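Local structure of membrane attack complex assembly inhibitor BGA71 (Borreliella bavariensis, 6FMH) at residues T64-K75 and R148-I159. The protein probably inhibits assembly of the complement membrane attack complex, as an outer surface protein of a Lyme disease spirochaete. Residues are numbered along the deposited sequence; the frame is centred on the assembly and turned at random.
Sequences TIYSSLNYEKQK and RQNFAKKLNETI
Asn156 of helix 127-163 reaches Ser68 O and Lys75 NZ, on either side of the turn linking helices 55-68 and 73-88. From its CB, CG lies anti to the carbonyl carbon (chi1 -79°), which carries the amide back along its own helix. There Asn156 ND2 donates to Ala152 O at 2.9 Å, the more bent of its two bonds (136° at the hydrogen). Asn156 ND2 also donates to Ser68 O at 3.0 Å, straighter (155°) and near the amide plane. Asn156 OD1 accepts from Lys75 NZ at 2.8 Å and touches Leu69 CD2 at 3.7 Å. Beside this amide, Ser68 is a knob in the hole formed by Arg148, Phe151, Ala152 and Leu155, with Ser68 CB 3.5 Å from Ala152 CB. Ser68 OG lies in the Phe151 ring plane, at its edge, and donates to Thr64 O at 2.6 Å. Leu69 CD2 packs against Leu155 CG (3.7 Å) and Ile159 CG1; Leu79 of helix 73-88 also touches Leu155 and Ile159. With ND2 spent on two backbone oxygens and OD1 on an ammonium, the bonds define which end of the amide is nitrogen and fix its rotation, while Ser68 O, a helix-end carbonyl, gains a donor from the neighbouring helix.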
loop_
_atom_site.group_PDB
_atom_site.type_symbol
_atom_site.label_atom_id
_atom_site.label_comp_id
_atom_site.label_asym_id
_atom_site.label_seq_id
_atom_site.Cartn_x
_atom_site.Cartn_y
_atom_site.Cartn_z
ATOM N N THR A 64 9.484 9.667 -5.008
ATOM C CA THR A 64 9.365 11.116 -5.317
ATOM C C THR A 64 10.512 11.638 -6.132
ATOM O O THR A 64 10.335 12.226 -7.153
ATOM C CB THR A 64 9.192 11.985 -4.042
ATOM O OG1 THR A 64 7.836 11.885 -3.567
ATOM C CG2 THR A 64 9.415 13.436 -4.365
ATOM N N ILE A 65 11.709 11.274 -5.719
ATOM C CA ILE A 65 12.934 11.774 -6.374
ATOM C C ILE A 65 13.051 11.287 -7.792
ATOM O O ILE A 65 13.162 12.077 -8.709
ATOM C CB ILE A 65 14.213 11.330 -5.608
ATOM C CG1 ILE A 65 14.217 11.839 -4.169
ATOM C CG2 ILE A 65 15.478 11.784 -6.338
ATOM C CD1 ILE A 65 14.853 13.167 -3.983
ATOM N N TYR A 66 12.998 9.969 -7.963
ATOM C CA TYR A 66 13.246 9.328 -9.256
ATOM C C TYR A 66 12.197 9.721 -10.241
ATOM O O TYR A 66 12.486 9.922 -11.427
ATOM C CB TYR A 66 13.251 7.821 -9.099
ATOM C CG TYR A 66 14.502 7.201 -8.462
ATOM C CD1 TYR A 66 15.310 7.901 -7.604
ATOM C CD2 TYR A 66 14.845 5.892 -8.752
ATOM C CE1 TYR A 66 16.406 7.324 -7.029
ATOM C CE2 TYR A 66 15.950 5.301 -8.204
ATOM C CZ TYR A 66 16.741 6.035 -7.343
ATOM O OH TYR A 66 17.824 5.433 -6.751
ATOM N N SER A 67 10.960 9.783 -9.778
ATOM C CA SER A 67 9.853 10.163 -10.675
ATOM C C SER A 67 10.084 11.601 -11.028
ATOM O O SER A 67 9.753 12.005 -12.133
ATOM C CB SER A 67 8.444 9.948 -10.047
ATOM O OG SER A 67 8.175 10.929 -9.061
ATOM N N SER A 68 10.593 12.371 -10.076
ATOM C CA SER A 68 10.821 13.790 -10.299
ATOM C C SER A 68 11.920 14.060 -11.313
ATOM O O SER A 68 11.826 14.971 -12.136
ATOM C CB SER A 68 11.165 14.509 -8.990
ATOM O OG SER A 68 10.032 14.606 -8.106
ATOM N N LEU A 69 12.955 13.246 -11.262
ATOM C CA LEU A 69 14.064 13.336 -12.193
ATOM C C LEU A 69 13.926 12.348 -13.329
ATOM O O LEU A 69 14.891 12.074 -14.062
ATOM C CB LEU A 69 15.358 13.047 -11.487
ATOM C CG LEU A 69 15.635 13.976 -10.316
ATOM C CD1 LEU A 69 16.850 13.469 -9.573
ATOM C CD2 LEU A 69 15.866 15.373 -10.839
ATOM N N ASN A 70 12.708 11.872 -13.550
ATOM C CA ASN A 70 12.451 11.136 -14.752
ATOM C C ASN A 70 13.249 9.845 -14.975
ATOM O O ASN A 70 13.327 9.331 -16.071
ATOM C CB ASN A 70 12.670 12.100 -15.865
ATOM C CG ASN A 70 11.395 12.391 -16.509
ATOM O OD1 ASN A 70 10.791 11.491 -17.080
ATOM N ND2 ASN A 70 10.847 13.585 -16.227
ATOM N N TYR A 71 13.766 9.315 -13.896
ATOM C CA TYR A 71 14.450 8.078 -13.889
ATOM C C TYR A 71 15.719 8.157 -14.721
ATOM O O TYR A 71 16.225 7.149 -15.178
ATOM C CB TYR A 71 13.518 6.981 -14.370
ATOM C CG TYR A 71 12.189 6.946 -13.649
ATOM C CD1 TYR A 71 12.028 6.211 -12.472
ATOM C CD2 TYR A 71 11.083 7.602 -14.179
ATOM C CE1 TYR A 71 10.802 6.158 -11.837
ATOM C CE2 TYR A 71 9.856 7.552 -13.539
ATOM C CZ TYR A 71 9.724 6.833 -12.361
ATOM O OH TYR A 71 8.497 6.779 -11.723
ATOM N N GLU A 72 16.269 9.365 -14.825
ATOM C CA GLU A 72 17.579 9.631 -15.469
ATOM C C GLU A 72 18.723 9.476 -14.476
ATOM O O GLU A 72 18.961 10.330 -13.631
ATOM C CB GLU A 72 17.603 11.036 -16.050
ATOM C CG GLU A 72 16.789 11.187 -17.314
ATOM C CD GLU A 72 16.820 12.596 -17.852
ATOM O OE1 GLU A 72 17.920 13.165 -18.038
ATOM O OE2 GLU A 72 15.716 13.158 -18.118
ATOM N N LYS A 73 19.383 8.340 -14.553
ATOM C CA LYS A 73 20.506 8.014 -13.695
ATOM C C LYS A 73 21.475 9.177 -13.496
ATOM O O LYS A 73 21.990 9.413 -12.394
ATOM C CB LYS A 73 21.251 6.779 -14.266
ATOM C CG LYS A 73 20.690 5.434 -13.778
ATOM C CD LYS A 73 21.409 4.157 -14.240
ATOM C CE LYS A 73 21.671 4.098 -15.753
ATOM N NZ LYS A 73 22.620 2.999 -16.065
ATOM N N GLN A 74 21.742 9.917 -14.537
ATOM C CA GLN A 74 22.695 10.996 -14.439
ATOM C C GLN A 74 22.265 12.080 -13.441
ATOM O O GLN A 74 22.983 12.414 -12.508
ATOM C CB GLN A 74 22.907 11.617 -15.817
ATOM C CG GLN A 74 24.175 12.380 -15.828
ATOM C CD GLN A 74 24.833 12.475 -17.115
ATOM O OE1 GLN A 74 24.549 11.732 -18.066
ATOM N NE2 GLN A 74 25.852 13.345 -17.127
ATOM N N LYS A 75 21.059 12.539 -13.638
ATOM C CA LYS A 75 20.428 13.452 -12.723
ATOM C C LYS A 75 20.378 12.965 -11.267
ATOM O O LYS A 75 20.646 13.735 -10.335
ATOM C CB LYS A 75 19.014 13.735 -13.216
ATOM C CG LYS A 75 19.006 14.501 -14.530
ATOM C CD LYS A 75 17.601 14.827 -14.964
ATOM C CE LYS A 75 17.594 15.795 -16.125
ATOM N NZ LYS A 75 16.509 16.800 -15.963
ATOM N N ARG A 148 3.839 17.420 -5.513
ATOM C CA ARG A 148 4.964 16.658 -5.946
ATOM C C ARG A 148 5.469 17.150 -7.319
ATOM O O ARG A 148 6.701 17.147 -7.604
ATOM C CB ARG A 148 4.648 15.196 -6.034
ATOM C CG ARG A 148 5.905 14.443 -6.458
ATOM C CD ARG A 148 5.838 12.986 -6.233
ATOM N NE ARG A 148 4.940 12.390 -7.188
ATOM C CZ ARG A 148 4.681 11.101 -7.268
ATOM N NH1 ARG A 148 5.263 10.237 -6.467
ATOM N NH2 ARG A 148 3.823 10.686 -8.164
ATOM N N GLN A 149 4.531 17.549 -8.184
ATOM C CA GLN A 149 4.933 18.124 -9.480
ATOM C C GLN A 149 5.751 19.381 -9.263
ATOM O O GLN A 149 6.648 19.657 -10.026
ATOM C CB GLN A 149 3.701 18.391 -10.377
ATOM C CG GLN A 149 3.205 17.172 -11.129
ATOM C CD GLN A 149 1.779 17.352 -11.622
ATOM O OE1 GLN A 149 1.405 18.426 -12.104
ATOM N NE2 GLN A 149 0.964 16.292 -11.501
ATOM N N ASN A 150 5.331 20.221 -8.318
ATOM C CA ASN A 150 6.008 21.521 -8.152
ATOM C C ASN A 150 7.347 21.279 -7.578
ATOM O O ASN A 150 8.323 21.861 -8.033
ATOM C CB ASN A 150 5.228 22.494 -7.278
ATOM C CG ASN A 150 3.870 22.828 -7.835
ATOM O OD1 ASN A 150 2.894 23.002 -7.083
ATOM N ND2 ASN A 150 3.780 22.964 -9.134
ATOM N N PHE A 151 7.433 20.360 -6.636
ATOM C CA PHE A 151 8.748 19.926 -6.168
ATOM C C PHE A 151 9.667 19.436 -7.301
ATOM O O PHE A 151 10.828 19.745 -7.329
ATOM C CB PHE A 151 8.597 18.820 -5.119
ATOM C CG PHE A 151 9.890 18.110 -4.805
ATOM C CD1 PHE A 151 10.797 18.619 -3.839
ATOM C CD2 PHE A 151 10.226 16.947 -5.468
ATOM C CE1 PHE A 151 11.992 17.961 -3.569
ATOM C CE2 PHE A 151 11.409 16.300 -5.189
ATOM C CZ PHE A 151 12.304 16.798 -4.249
ATOM N N ALA A 152 9.122 18.631 -8.210
ATOM C CA ALA A 152 9.874 18.038 -9.308
ATOM C C ALA A 152 10.391 19.134 -10.219
ATOM O O ALA A 152 11.547 19.125 -10.659
ATOM C CB ALA A 152 8.998 17.055 -10.062
ATOM N N LYS A 153 9.515 20.086 -10.521
ATOM C CA LYS A 153 9.897 21.208 -11.362
ATOM C C LYS A 153 11.109 21.886 -10.689
ATOM O O LYS A 153 12.185 21.952 -11.273
ATOM C CB LYS A 153 8.732 22.153 -11.531
ATOM C CG LYS A 153 8.749 22.973 -12.811
ATOM C CD LYS A 153 8.212 22.166 -14.007
ATOM C CE LYS A 153 8.243 23.014 -15.306
ATOM N NZ LYS A 153 7.927 22.218 -16.533
ATOM N N LYS A 154 10.953 22.215 -9.410
ATOM C CA LYS A 154 12.014 22.792 -8.646
ATOM C C LYS A 154 13.260 21.959 -8.626
ATOM O O LYS A 154 14.354 22.495 -8.746
ATOM C CB LYS A 154 11.587 23.018 -7.210
ATOM C CG LYS A 154 12.406 24.101 -6.515
ATOM C CD LYS A 154 11.821 25.471 -6.774
ATOM C CE LYS A 154 12.753 26.592 -6.368
ATOM N NZ LYS A 154 13.265 27.415 -7.505
ATOM N N LEU A 155 13.116 20.642 -8.479
ATOM C CA LEU A 155 14.278 19.738 -8.423
ATOM C C LEU A 155 15.088 19.685 -9.744
ATOM O O LEU A 155 16.323 19.571 -9.729
ATOM C CB LEU A 155 13.845 18.358 -8.008
ATOM C CG LEU A 155 14.937 17.286 -7.780
ATOM C CD1 LEU A 155 16.028 17.754 -6.837
ATOM C CD2 LEU A 155 14.324 16.015 -7.265
ATOM N N ASN A 156 14.417 19.860 -10.874
ATOM C CA ASN A 156 15.136 19.889 -12.156
ATOM C C ASN A 156 15.911 21.177 -12.354
ATOM O O ASN A 156 17.044 21.176 -12.885
ATOM C CB ASN A 156 14.198 19.590 -13.280
ATOM C CG ASN A 156 13.938 18.130 -13.365
ATOM O OD1 ASN A 156 14.791 17.378 -13.793
ATOM N ND2 ASN A 156 12.747 17.688 -12.905
ATOM N N GLU A 157 15.295 22.260 -11.871
ATOM C CA GLU A 157 15.923 23.564 -11.873
ATOM C C GLU A 157 17.191 23.568 -10.984
ATOM O O GLU A 157 18.202 24.186 -11.301
ATOM C CB GLU A 157 14.964 24.680 -11.430
ATOM C CG GLU A 157 15.826 25.834 -11.023
ATOM C CD GLU A 157 15.137 26.899 -10.286
ATOM O OE1 GLU A 157 14.167 26.618 -9.601
ATOM O OE2 GLU A 157 15.578 28.030 -10.365
ATOM N N THR A 158 17.143 22.822 -9.904
ATOM C CA THR A 158 18.270 22.688 -9.036
ATOM C C THR A 158 19.427 21.862 -9.646
ATOM O O THR A 158 20.585 22.291 -9.591
ATOM C CB THR A 158 17.788 22.086 -7.742
ATOM O OG1 THR A 158 17.033 23.062 -7.045
ATOM C CG2 THR A 158 18.944 21.621 -6.844
ATOM N N ILE A 159 19.111 20.739 -10.278
ATOM C CA ILE A 159 20.103 19.956 -11.008
ATOM C C ILE A 159 20.799 20.809 -12.078
ATOM O O ILE A 159 22.027 20.775 -12.215
ATOM C CB ILE A 159 19.500 18.709 -11.703
ATOM C CG1 ILE A 159 18.812 17.748 -10.682
ATOM C CG2 ILE A 159 20.549 18.013 -12.556
ATOM C CD1 ILE A 159 19.704 17.101 -9.647
#